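Local coordinates for protein acetyl-CoA acetyltransferase A (Ascaris suum, PDB 6BJA) that probably catalyses transfer of an acetyl group between acetyl-CoA molecules as a thiolase of lipid metabolism, and binds coenzyme A, at residues 54-59 and 113-118; 175-180 and 247-252; 282-287 and 307-312. All blocks are in the same frame, centred on the assembly; numbering follows the deposited sequence.

Contact 1. Residues 54-59 and 113-118; sequences AIEETI and YRRIVV
The guanidinium of Arg114 is held between a carbonyl, an aromatic ring and a carboxylate. Glu56 O lies over the centre of one face, 3.9 Å above its plane. CE2 of the neighbouring Tyr113 covers the opposite face, offset toward the rim. At the edge, in plane, sits Glu57 OE2. It takes the NE hydrogen on its anti lone pair in a nearly straight salt bridge, Arg114 NE to Glu57 OE2 2.7 Å. The carboxylate plane stands almost upright on the guanidinium, 83° away. Arg114 reaches it because its chain bends at chi2 (-56°), turning NE toward the carboxylate of Glu57.

These groups sit at the start of two parallel strands, 57-61 and 116-124, in the N-terminal half of the thiolase fold. Val118 N bonds to Glu57 O at 3.0 Å, and Ile59 N to Val118 O at 2.9 Å. Before the strands pair, Glu56 N reaches Ile116 O. The extended Glu56 side chain then runs back to the other segment. Its OE1 accepts from Arg115 N at 2.6 Å on the syn side, and weakly from Ile116 N. Side chains flank the backbone ladder: Ile55 CD1 meets Ile116 CG2 crosswise at 3.7 Å. Val118 CG1 touches Ile55 CG2 at 3.8 Å and lies alongside Thr58, the two side chains pointing the same way. The Thr58 hydroxyl pairs with Ser77.

Tyr113 OH bonds to Glu287 of the second subunit, and its ring meets Tyr285 of that subunit edge-to-face. Arg115 turns away to Glu269 and Glu273.

Two glutamates thus do different jobs. Glu56 OE1 takes up backbone N-H groups where strand 116-124 begins. Glu57 and Gln87, bonded to NE and NH2, together hold the guanidinium of Arg114 in place. The nearby arginines probably keep both carboxylates ionised.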
loop_
_atom_site.group_PDB
_atom_site.type_symbol
_atom_site.label_atom_id
_atom_site.label_comp_id
_atom_site.label_asym_id
_atom_site.label_seq_id
_atom_site.Cartn_x
_atom_site.Cartn_y
_atom_site.Cartn_z
ATOM N N ALA A 54 -33.814 -20.930 19.413
ATOM C CA ALA A 54 -34.190 -22.141 18.680
ATOM C C ALA A 54 -33.373 -22.377 17.408
ATOM O O ALA A 54 -33.461 -23.446 16.798
ATOM C CB ALA A 54 -35.650 -22.085 18.336
ATOM N N ILE A 55 -32.605 -21.374 16.995
ATOM C CA ILE A 55 -31.828 -21.471 15.760
ATOM C C ILE A 55 -30.596 -22.336 15.997
ATOM O O ILE A 55 -29.770 -22.003 16.846
ATOM C CB ILE A 55 -31.387 -20.088 15.264
ATOM C CG1 ILE A 55 -32.574 -19.119 15.153
ATOM C CG2 ILE A 55 -30.650 -20.236 13.924
ATOM C CD1 ILE A 55 -33.700 -19.574 14.232
ATOM N N GLU A 56 -30.470 -23.430 15.242
ATOM C CA GLU A 56 -29.443 -24.451 15.510
ATOM C C GLU A 56 -28.153 -24.263 14.713
ATOM O O GLU A 56 -27.076 -24.723 15.125
ATOM C CB GLU A 56 -30.004 -25.851 15.232
ATOM C CG GLU A 56 -31.126 -26.219 16.201
ATOM C CD GLU A 56 -31.974 -27.411 15.775
ATOM O OE1 GLU A 56 -31.790 -27.951 14.678
ATOM O OE2 GLU A 56 -32.853 -27.817 16.565
ATOM N N GLU A 57 -28.279 -23.623 13.556
ATOM C CA GLU A 57 -27.162 -23.328 12.658
ATOM C C GLU A 57 -27.368 -22.017 11.941
ATOM O O GLU A 57 -28.499 -21.677 11.610
ATOM C CB GLU A 57 -26.989 -24.372 11.552
ATOM C CG GLU A 57 -26.488 -25.677 11.955
ATOM C CD GLU A 57 -25.955 -26.482 10.760
ATOM O OE1 GLU A 57 -25.550 -25.885 9.717
ATOM O OE2 GLU A 57 -25.944 -27.718 10.878
ATOM N N THR A 58 -26.260 -21.338 11.650
ATOM C CA THR A 58 -26.242 -20.115 10.853
ATOM C C THR A 58 -25.315 -20.327 9.679
ATOM O O THR A 58 -24.131 -20.585 9.889
ATOM C CB THR A 58 -25.775 -18.957 11.689
ATOM O OG1 THR A 58 -26.656 -18.840 12.820
ATOM C CG2 THR A 58 -25.786 -17.651 10.904
ATOM N N ILE A 59 -25.854 -20.261 8.464
ATOM C CA ILE A 59 -25.083 -20.582 7.261
ATOM C C ILE A 59 -25.101 -19.348 6.377
ATOM O O ILE A 59 -26.168 -18.918 5.962
ATOM C CB ILE A 59 -25.671 -21.773 6.475
ATOM C CG1 ILE A 59 -25.921 -22.963 7.391
ATOM C CG2 ILE A 59 -24.753 -22.146 5.301
ATOM C CD1 ILE A 59 -26.764 -24.041 6.796
ATOM N N TYR A 113 -30.456 -34.073 10.875
ATOM C CA TYR A 113 -29.441 -33.539 11.774
ATOM C C TYR A 113 -29.932 -32.296 12.488
ATOM O O TYR A 113 -29.703 -32.123 13.690
ATOM C CB TYR A 113 -28.178 -33.215 11.004
ATOM C CG TYR A 113 -27.023 -32.733 11.830
ATOM C CD1 TYR A 113 -26.615 -33.423 12.968
ATOM C CD2 TYR A 113 -26.279 -31.633 11.440
ATOM C CE1 TYR A 113 -25.539 -33.003 13.696
ATOM C CE2 TYR A 113 -25.201 -31.207 12.160
ATOM C CZ TYR A 113 -24.835 -31.899 13.301
ATOM O OH TYR A 113 -23.757 -31.480 14.028
ATOM N N ARG A 114 -30.601 -31.432 11.730
ATOM C CA ARG A 114 -31.155 -30.178 12.264
ATOM C C ARG A 114 -32.660 -30.085 12.089
ATOM O O ARG A 114 -33.244 -30.719 11.201
ATOM C CB ARG A 114 -30.535 -28.966 11.567
ATOM C CG ARG A 114 -29.056 -28.856 11.659
ATOM C CD ARG A 114 -28.560 -28.855 13.079
ATOM N NE ARG A 114 -27.153 -28.498 13.148
ATOM C CZ ARG A 114 -26.432 -28.500 14.258
ATOM N NH1 ARG A 114 -26.999 -28.825 15.419
ATOM N NH2 ARG A 114 -25.156 -28.157 14.231
ATOM N N ARG A 115 -33.271 -29.243 12.923
ATOM C CA ARG A 115 -34.696 -28.944 12.837
ATOM C C ARG A 115 -34.946 -27.519 12.363
ATOM O O ARG A 115 -35.945 -27.257 11.713
ATOM C CB ARG A 115 -35.366 -29.133 14.197
ATOM C CG ARG A 115 -35.594 -30.587 14.602
ATOM C CD ARG A 115 -35.782 -30.701 16.120
ATOM N NE ARG A 115 -37.035 -30.130 16.622
ATOM C CZ ARG A 115 -38.182 -30.799 16.722
ATOM N NH1 ARG A 115 -39.261 -30.203 17.192
ATOM N NH2 ARG A 115 -38.259 -32.065 16.335
ATOM N N ILE A 116 -34.061 -26.604 12.749
ATOM C CA ILE A 116 -34.259 -25.169 12.526
ATOM C C ILE A 116 -32.925 -24.517 12.193
ATOM O O ILE A 116 -31.988 -24.612 12.961
ATOM C CB ILE A 116 -34.847 -24.467 13.762
ATOM C CG1 ILE A 116 -36.170 -25.118 14.173
ATOM C CG2 ILE A 116 -35.054 -22.983 13.468
ATOM C CD1 ILE A 116 -36.628 -24.716 15.567
ATOM N N VAL A 117 -32.829 -23.846 11.046
ATOM C CA VAL A 117 -31.602 -23.139 10.730
ATOM C C VAL A 117 -31.908 -21.798 10.089
ATOM O O VAL A 117 -33.024 -21.578 9.602
ATOM C CB VAL A 117 -30.689 -23.934 9.772
ATOM C CG1 VAL A 117 -30.412 -25.361 10.294
ATOM C CG2 VAL A 117 -31.273 -23.997 8.427
ATOM N N VAL A 118 -30.925 -20.904 10.111
ATOM C CA VAL A 118 -31.024 -19.680 9.334
ATOM C C VAL A 118 -29.960 -19.713 8.234
ATOM O O VAL A 118 -28.785 -20.021 8.485
ATOM C CB VAL A 118 -30.904 -18.409 10.223
ATOM C CG1 VAL A 118 -29.525 -18.235 10.864
ATOM C CG2 VAL A 118 -31.308 -17.171 9.386
#

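Contact 2. Residues 175-180 and 247-252; sequences FTREQL and TITAAN. With COA (coenzyme A), chain C; ACT (acetate ion), chain B.
Arg177 and Leu180 bring the capped start of helix 177-197 against the loop 247-252, which lines the coenzyme A pocket. Just before the helix, Thr176 is the N-cap and forms a capping box with Gln179: Thr176 OG1 accepts from Gln179 N, and Gln179 OE1 accepts from Thr176 N.

Arg177 comes next. Its chain bends at chi2 (64°), laying CD 3.4 Å from Thr247 O and placing the guanidinium under a methyl. Thr249 CG2 sits over the centre of that face, 3.6 Å from CZ. Asp181 takes Arg177 NE on one oxygen, in a salt bridge, and Asn252 ND2 on the other, bridging the segments from outside. NH2 bonds to backbone carbonyls of Val233 and Leu236. NH1 bonds weakly to an acetate ion, probably from the crystallisation liquor.

Leu180 closes the turn. Its CD2 presses on Thr247 OG1, a hydroxyl bonded to Glu167, and lies 3.9 Å from Ile248 CG1. Its CB packs on Asn252 ND2.

Asn252 ND2 also bonds to Thr247 O and its OD1 accepts from Thr249 N, while Thr249 OG1 makes an ST motif. Ala250 and Ala251, on this loop, touch the cofactor: Ala251 CB lies 3.7 Å from C6A of the coenzyme A adenine.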
loop_
_atom_site.group_PDB
_atom_site.type_symbol
_atom_site.label_atom_id
_atom_site.label_comp_id
_atom_site.label_asym_id
_atom_site.label_seq_id
_atom_site.Cartn_x
_atom_site.Cartn_y
_atom_site.Cartn_z
ATOM N N PHE A 175 -27.861 -13.274 -29.954
ATOM C CA PHE A 175 -28.455 -12.105 -29.338
ATOM C C PHE A 175 -27.762 -10.833 -29.809
ATOM O O PHE A 175 -26.618 -10.842 -30.270
ATOM C CB PHE A 175 -28.390 -12.188 -27.805
ATOM C CG PHE A 175 -29.301 -13.219 -27.197
ATOM C CD1 PHE A 175 -30.599 -13.420 -27.643
ATOM C CD2 PHE A 175 -28.861 -13.979 -26.131
ATOM C CE1 PHE A 175 -31.425 -14.382 -27.035
ATOM C CE2 PHE A 175 -29.681 -14.922 -25.528
ATOM C CZ PHE A 175 -30.951 -15.127 -25.968
ATOM N N THR A 176 -28.499 -9.732 -29.705
ATOM C CA THR A 176 -28.070 -8.436 -30.187
ATOM C C THR A 176 -28.015 -7.394 -29.088
ATOM O O THR A 176 -28.698 -7.504 -28.060
ATOM C CB THR A 176 -29.025 -7.921 -31.280
ATOM O OG1 THR A 176 -30.343 -7.773 -30.723
ATOM C CG2 THR A 176 -29.106 -8.883 -32.431
ATOM N N ARG A 177 -27.190 -6.381 -29.311
ATOM C CA ARG A 177 -27.157 -5.194 -28.460
ATOM C C ARG A 177 -28.562 -4.668 -28.201
ATOM O O ARG A 177 -28.934 -4.287 -27.073
ATOM C CB ARG A 177 -26.291 -4.122 -29.128
ATOM C CG ARG A 177 -26.271 -2.771 -28.474
ATOM C CD ARG A 177 -25.669 -2.803 -27.061
ATOM N NE ARG A 177 -25.621 -1.453 -26.512
ATOM C CZ ARG A 177 -24.613 -0.601 -26.685
ATOM N NH1 ARG A 177 -23.526 -0.953 -27.361
ATOM N NH2 ARG A 177 -24.679 0.614 -26.173
ATOM N N GLU A 178 -29.355 -4.631 -29.273
ATOM C CA GLU A 178 -30.717 -4.168 -29.166
ATOM C C GLU A 178 -31.547 -4.973 -28.172
ATOM O O GLU A 178 -32.267 -4.377 -27.349
ATOM C CB GLU A 178 -31.373 -4.195 -30.551
ATOM C CG GLU A 178 -30.850 -3.119 -31.490
ATOM C CD GLU A 178 -29.528 -3.437 -32.206
ATOM O OE1 GLU A 178 -28.946 -4.531 -32.025
ATOM O OE2 GLU A 178 -29.081 -2.565 -32.992
ATOM N N GLN A 179 -31.449 -6.301 -28.217
ATOM C CA GLN A 179 -32.153 -7.149 -27.250
ATOM C C GLN A 179 -31.604 -6.997 -25.840
ATOM O O GLN A 179 -32.388 -6.950 -24.890
ATOM C CB GLN A 179 -32.083 -8.613 -27.636
ATOM C CG GLN A 179 -32.845 -8.962 -28.917
ATOM C CD GLN A 179 -32.432 -10.289 -29.441
ATOM O OE1 GLN A 179 -31.316 -10.439 -29.938
ATOM N NE2 GLN A 179 -33.307 -11.285 -29.313
ATOM N N LEU A 180 -30.280 -6.935 -25.702
ATOM C CA LEU A 180 -29.688 -6.808 -24.358
ATOM C C LEU A 180 -30.119 -5.487 -23.713
ATOM O O LEU A 180 -30.481 -5.434 -22.524
ATOM C CB LEU A 180 -28.147 -6.897 -24.410
ATOM C CG LEU A 180 -27.538 -8.289 -24.259
ATOM C CD1 LEU A 180 -28.143 -9.291 -25.194
ATOM C CD2 LEU A 180 -26.028 -8.185 -24.469
ATOM N N THR A 247 -21.240 -6.418 -27.098
ATOM C CA THR A 247 -22.647 -6.076 -26.864
ATOM C C THR A 247 -22.944 -5.715 -25.409
ATOM O O THR A 247 -23.898 -4.999 -25.111
ATOM C CB THR A 247 -23.573 -7.237 -27.243
ATOM O OG1 THR A 247 -23.290 -8.368 -26.404
ATOM C CG2 THR A 247 -23.389 -7.632 -28.683
ATOM N N ILE A 248 -22.124 -6.220 -24.493
ATOM C CA ILE A 248 -22.377 -5.997 -23.081
ATOM C C ILE A 248 -21.742 -4.682 -22.615
ATOM O O ILE A 248 -20.558 -4.414 -22.868
ATOM C CB ILE A 248 -21.859 -7.190 -22.237
ATOM C CG1 ILE A 248 -22.568 -8.482 -22.669
ATOM C CG2 ILE A 248 -22.078 -6.934 -20.745
ATOM C CD1 ILE A 248 -22.085 -9.746 -21.956
ATOM N N THR A 249 -22.547 -3.879 -21.928
ATOM C CA THR A 249 -22.160 -2.548 -21.480
ATOM C C THR A 249 -22.431 -2.392 -20.001
ATOM O O THR A 249 -23.077 -3.245 -19.393
ATOM C CB THR A 249 -22.948 -1.450 -22.189
ATOM O OG1 THR A 249 -24.290 -1.461 -21.708
ATOM C CG2 THR A 249 -22.944 -1.664 -23.688
ATOM N N ALA A 250 -22.019 -1.260 -19.442
ATOM C CA ALA A 250 -22.312 -0.984 -18.035
ATOM C C ALA A 250 -23.810 -0.982 -17.779
ATOM O O ALA A 250 -24.237 -1.338 -16.685
ATOM C CB ALA A 250 -21.700 0.338 -17.601
ATOM N N ALA A 251 -24.614 -0.597 -18.774
ATOM C CA ALA A 251 -26.046 -0.480 -18.578
ATOM C C ALA A 251 -26.761 -1.827 -18.654
ATOM O O ALA A 251 -27.762 -2.008 -17.972
ATOM C CB ALA A 251 -26.655 0.492 -19.611
ATOM N N ASN A 252 -26.268 -2.779 -19.450
ATOM C CA ASN A 252 -27.002 -4.044 -19.571
ATOM C C ASN A 252 -26.299 -5.155 -18.798
ATOM O O ASN A 252 -26.646 -6.324 -18.931
ATOM C CB ASN A 252 -27.258 -4.425 -21.049
ATOM C CG ASN A 252 -26.005 -4.598 -21.867
ATOM O OD1 ASN A 252 -25.027 -5.142 -21.397
ATOM N ND2 ASN A 252 -26.062 -4.188 -23.158
HETATM N N1A COA C . -28.026 3.742 -17.767
HETATM C C2A COA C . -27.340 4.644 -18.494
HETATM N N3A COA C . -26.012 4.810 -18.410
HETATM C C4A COA C . -25.268 4.058 -17.574
HETATM C C5A COA C . -25.933 3.043 -16.752
HETATM C C6A COA C . -27.400 2.917 -16.896
HETATM N N6A COA C . -28.103 2.010 -16.189
HETATM N N7A COA C . -24.962 2.453 -16.023
HETATM C C8A COA C . -23.783 3.042 -16.356
HETATM N N9A COA C . -23.973 4.003 -17.293
HETATM C C1B COA C . -22.963 4.897 -17.921
HETATM C C2B COA C . -22.449 5.879 -16.882
HETATM O O2B COA C . -23.105 7.146 -16.979
HETATM C C3B COA C . -20.969 6.033 -17.162
HETATM O O3B COA C . -20.736 7.366 -17.636
HETATM P P3B COA C . -20.186 7.806 -19.078
HETATM O O7A COA C . -20.985 7.083 -20.137
HETATM O O8A COA C . -20.391 9.298 -19.222
HETATM O O9A COA C . -18.723 7.458 -19.197
HETATM C C4B COA C . -20.614 4.860 -18.080
HETATM O O4B COA C . -21.828 4.190 -18.435
HETATM C C5B COA C . -19.753 3.863 -17.328
HETATM O O5B COA C . -20.575 3.350 -16.283
HETATM P P1A COA C . -20.180 3.413 -14.720
HETATM O O1A COA C . -19.754 4.794 -14.284
HETATM O O2A COA C . -21.335 2.936 -13.866
HETATM O O3A COA C . -18.930 2.446 -14.519
HETATM P P2A COA C . -17.991 2.640 -13.232
HETATM O O4A COA C . -17.246 3.955 -13.323
HETATM O O5A COA C . -18.792 2.551 -11.950
HETATM O O6A COA C . -16.979 1.406 -13.331
HETATM C CBP COA C . -17.107 -0.761 -12.399
HETATM C CCP COA C . -17.534 0.116 -13.557
HETATM C CDP COA C . -15.596 -0.794 -12.395
HETATM C CEP COA C . -17.522 -0.166 -11.050
HETATM C CAP COA C . -17.578 -2.206 -12.645
HETATM O OAP COA C . -16.941 -3.048 -11.672
HETATM C C9P COA C . -19.082 -2.381 -12.595
HETATM O O9P COA C . -19.812 -1.530 -12.111
HETATM N N8P COA C . -19.631 -3.496 -13.085
HETATM C C7P COA C . -18.906 -4.587 -13.702
HETATM C C6P COA C . -19.878 -5.486 -14.454
HETATM C C5P COA C . -19.942 -6.809 -13.742
HETATM O O5P COA C . -19.253 -7.758 -14.109
HETATM N N4P COA C . -20.748 -6.855 -12.690
HETATM C C3P COA C . -20.814 -8.050 -11.867
HETATM C C2P COA C . -21.957 -8.980 -12.198
HETATM S S1P COA C . -21.364 -10.682 -12.250
HETATM C C ACT B . -21.275 1.749 -29.142
HETATM O O ACT B . -20.032 1.823 -28.979
HETATM O OXT ACT B . -21.744 0.599 -29.312
HETATM C CH3 ACT B . -22.143 2.971 -29.153
#

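Contact 3. Residues 282-287 and 307-312; sequences VLSYAE and LSQSGL
Gln309 starts with CG between its backbone N and carbonyl carbon (chi1 69°) and then runs out extended, carrying its amide from helix 298-310 across to strand 280-289. Ser284 meets it with OG turned opposite its own backbone N (chi1 -168°). The strand has a classic beta bulge here, with Leu283 and Ser284 both facing Leu393 of the adjoining antiparallel strand 388-396. The helix packs over this sheet in the C-terminal half of the thiolase fold.

The amide nitrogen makes the whole polar link between the segments. Gln309 NE2 gives one bond to Ser284 OG at 2.8 Å and another to Tyr285 O at 2.8 Å. The carbonyl oxygen lies in the amide plane, whereas the hydroxyl is tilted from it. Seen from Tyr285, the donor stands 50° out of the carbonyl plane, off the lone pairs of Tyr285 O. The two bonds fix the amide's rotation, and OE1 is taken by Gln305 one turn back in the helix. Ala286 CB adds a loose contact with the same nitrogen at 4.1 Å.

Tyr285 sends its side chain to the other side of the sheet, onto helix 97-110. The contact is small and partly exposed: Gln309 itself is at the surface.

Just beyond, the chain leaves the helix in a Schellman motif. Gly311 has positive phi. Leu312 N bonds to Leu307 O at 3.0 Å and Gly311 N to Ser308 O, the pair of bonds of the motif. Ser310 N also reaches Leu307 O, from the opposite face of its plane to Leu312 N. Ser310 OG bonds back to Leu306 O and also touches the strand, 3.6 Å from Ser284 CB.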
loop_
_atom_site.group_PDB
_atom_site.type_symbol
_atom_site.label_atom_id
_atom_site.label_comp_id
_atom_site.label_asym_id
_atom_site.label_seq_id
_atom_site.Cartn_x
_atom_site.Cartn_y
_atom_site.Cartn_z
ATOM N N VAL A 282 -39.861 -25.893 0.606
ATOM C CA VAL A 282 -38.820 -26.204 -0.365
ATOM C C VAL A 282 -39.056 -27.623 -0.879
ATOM O O VAL A 282 -38.985 -28.573 -0.110
ATOM C CB VAL A 282 -37.412 -26.090 0.228
ATOM C CG1 VAL A 282 -36.372 -26.526 -0.808
ATOM C CG2 VAL A 282 -37.138 -24.679 0.701
ATOM N N LEU A 283 -39.354 -27.759 -2.171
ATOM C CA LEU A 283 -39.715 -29.059 -2.732
ATOM C C LEU A 283 -38.513 -29.837 -3.235
ATOM O O LEU A 283 -38.461 -31.065 -3.104
ATOM C CB LEU A 283 -40.696 -28.887 -3.872
ATOM C CG LEU A 283 -42.056 -28.315 -3.500
ATOM C CD1 LEU A 283 -42.930 -28.298 -4.730
ATOM C CD2 LEU A 283 -42.697 -29.107 -2.371
ATOM N N SER A 284 -37.561 -29.120 -3.818
ATOM C CA SER A 284 -36.429 -29.751 -4.472
ATOM C C SER A 284 -35.373 -28.723 -4.815
ATOM O O SER A 284 -35.651 -27.512 -4.834
ATOM C CB SER A 284 -36.888 -30.472 -5.744
ATOM O OG SER A 284 -35.868 -31.317 -6.253
ATOM N N TYR A 285 -34.168 -29.201 -5.107
ATOM C CA TYR A 285 -33.111 -28.340 -5.607
ATOM C C TYR A 285 -32.249 -29.132 -6.591
ATOM O O TYR A 285 -32.274 -30.365 -6.603
ATOM C CB TYR A 285 -32.266 -27.788 -4.458
ATOM C CG TYR A 285 -31.540 -28.835 -3.691
ATOM C CD1 TYR A 285 -30.325 -29.284 -4.157
ATOM C CD2 TYR A 285 -32.053 -29.379 -2.526
ATOM C CE1 TYR A 285 -29.637 -30.219 -3.522
ATOM C CE2 TYR A 285 -31.335 -30.365 -1.850
ATOM C CZ TYR A 285 -30.123 -30.768 -2.381
ATOM O OH TYR A 285 -29.323 -31.731 -1.808
ATOM N N ALA A 286 -31.495 -28.413 -7.407
ATOM C CA ALA A 286 -30.611 -29.030 -8.378
ATOM C C ALA A 286 -29.411 -28.137 -8.594
ATOM O O ALA A 286 -29.475 -26.915 -8.385
ATOM C CB ALA A 286 -31.337 -29.270 -9.675
ATOM N N GLU A 287 -28.314 -28.750 -9.036
ATOM C CA GLU A 287 -27.084 -28.036 -9.290
ATOM C C GLU A 287 -26.516 -28.554 -10.598
ATOM O O GLU A 287 -26.605 -29.746 -10.871
ATOM C CB GLU A 287 -26.088 -28.245 -8.154
ATOM C CG GLU A 287 -26.618 -27.821 -6.774
ATOM C CD GLU A 287 -25.718 -28.253 -5.620
ATOM O OE1 GLU A 287 -25.523 -29.472 -5.436
ATOM O OE2 GLU A 287 -25.234 -27.379 -4.877
ATOM N N LEU A 307 -36.718 -29.953 -12.822
ATOM C CA LEU A 307 -38.069 -30.258 -13.279
ATOM C C LEU A 307 -38.213 -31.755 -13.563
ATOM O O LEU A 307 -39.224 -32.354 -13.214
ATOM C CB LEU A 307 -38.404 -29.437 -14.520
ATOM C CG LEU A 307 -38.504 -27.919 -14.355
ATOM C CD1 LEU A 307 -38.795 -27.276 -15.704
ATOM C CD2 LEU A 307 -39.591 -27.546 -13.371
ATOM N N SER A 308 -37.194 -32.345 -14.180
ATOM C CA SER A 308 -37.189 -33.780 -14.464
ATOM C C SER A 308 -37.386 -34.613 -13.200
ATOM O O SER A 308 -38.277 -35.456 -13.138
ATOM C CB SER A 308 -35.882 -34.194 -15.140
ATOM O OG SER A 308 -35.884 -35.589 -15.383
ATOM N N GLN A 309 -36.570 -34.356 -12.185
ATOM C CA GLN A 309 -36.617 -35.139 -10.955
ATOM C C GLN A 309 -37.886 -34.889 -10.152
ATOM O O GLN A 309 -38.231 -35.672 -9.262
ATOM C CB GLN A 309 -35.378 -34.845 -10.096
ATOM C CG GLN A 309 -35.312 -33.447 -9.494
ATOM C CD GLN A 309 -33.917 -33.073 -8.983
ATOM O OE1 GLN A 309 -32.909 -33.651 -9.397
ATOM N NE2 GLN A 309 -33.857 -32.098 -8.082
ATOM N N SER A 310 -38.575 -33.792 -10.461
ATOM C CA SER A 310 -39.776 -33.392 -9.740
ATOM C C SER A 310 -41.056 -33.785 -10.479
ATOM O O SER A 310 -42.157 -33.588 -9.973
ATOM C CB SER A 310 -39.748 -31.877 -9.500
ATOM O OG SER A 310 -38.677 -31.536 -8.626
ATOM N N GLY A 311 -40.901 -34.334 -11.678
ATOM C CA GLY A 311 -42.035 -34.743 -12.485
ATOM C C GLY A 311 -42.866 -33.570 -12.961
ATOM O O GLY A 311 -44.074 -33.698 -13.176
ATOM N N LEU A 312 -42.213 -32.426 -13.135
ATOM C CA LEU A 312 -42.880 -31.209 -13.581
ATOM C C LEU A 312 -42.378 -30.790 -14.952
ATOM O O LEU A 312 -41.347 -31.273 -15.418
ATOM C CB LEU A 312 -42.643 -30.079 -12.577
ATOM C CG LEU A 312 -43.189 -30.297 -11.168
ATOM C CD1 LEU A 312 -42.720 -29.187 -10.248
ATOM C CD2 LEU A 312 -44.697 -30.366 -11.177
#

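Contacts 1 and 3 both reach the same mixed sheet, one in each family half of the chain, with centres about 23 Å apart. Contact 2 is remote, about 42 Å from contact 1 between centres and on the opposite side of the chain's centre. It is also the most buried. Contact 1 joins strand to strand, with a backbone ladder and charged ends at a subunit interface. Contact 3 joins helix to strand through a single surface amide. Contact 2 has no hydrogen bond between its segments and relies on packing, internal loop bonds and the shared partner Asp181; its loop also borders the coenzyme A pocket.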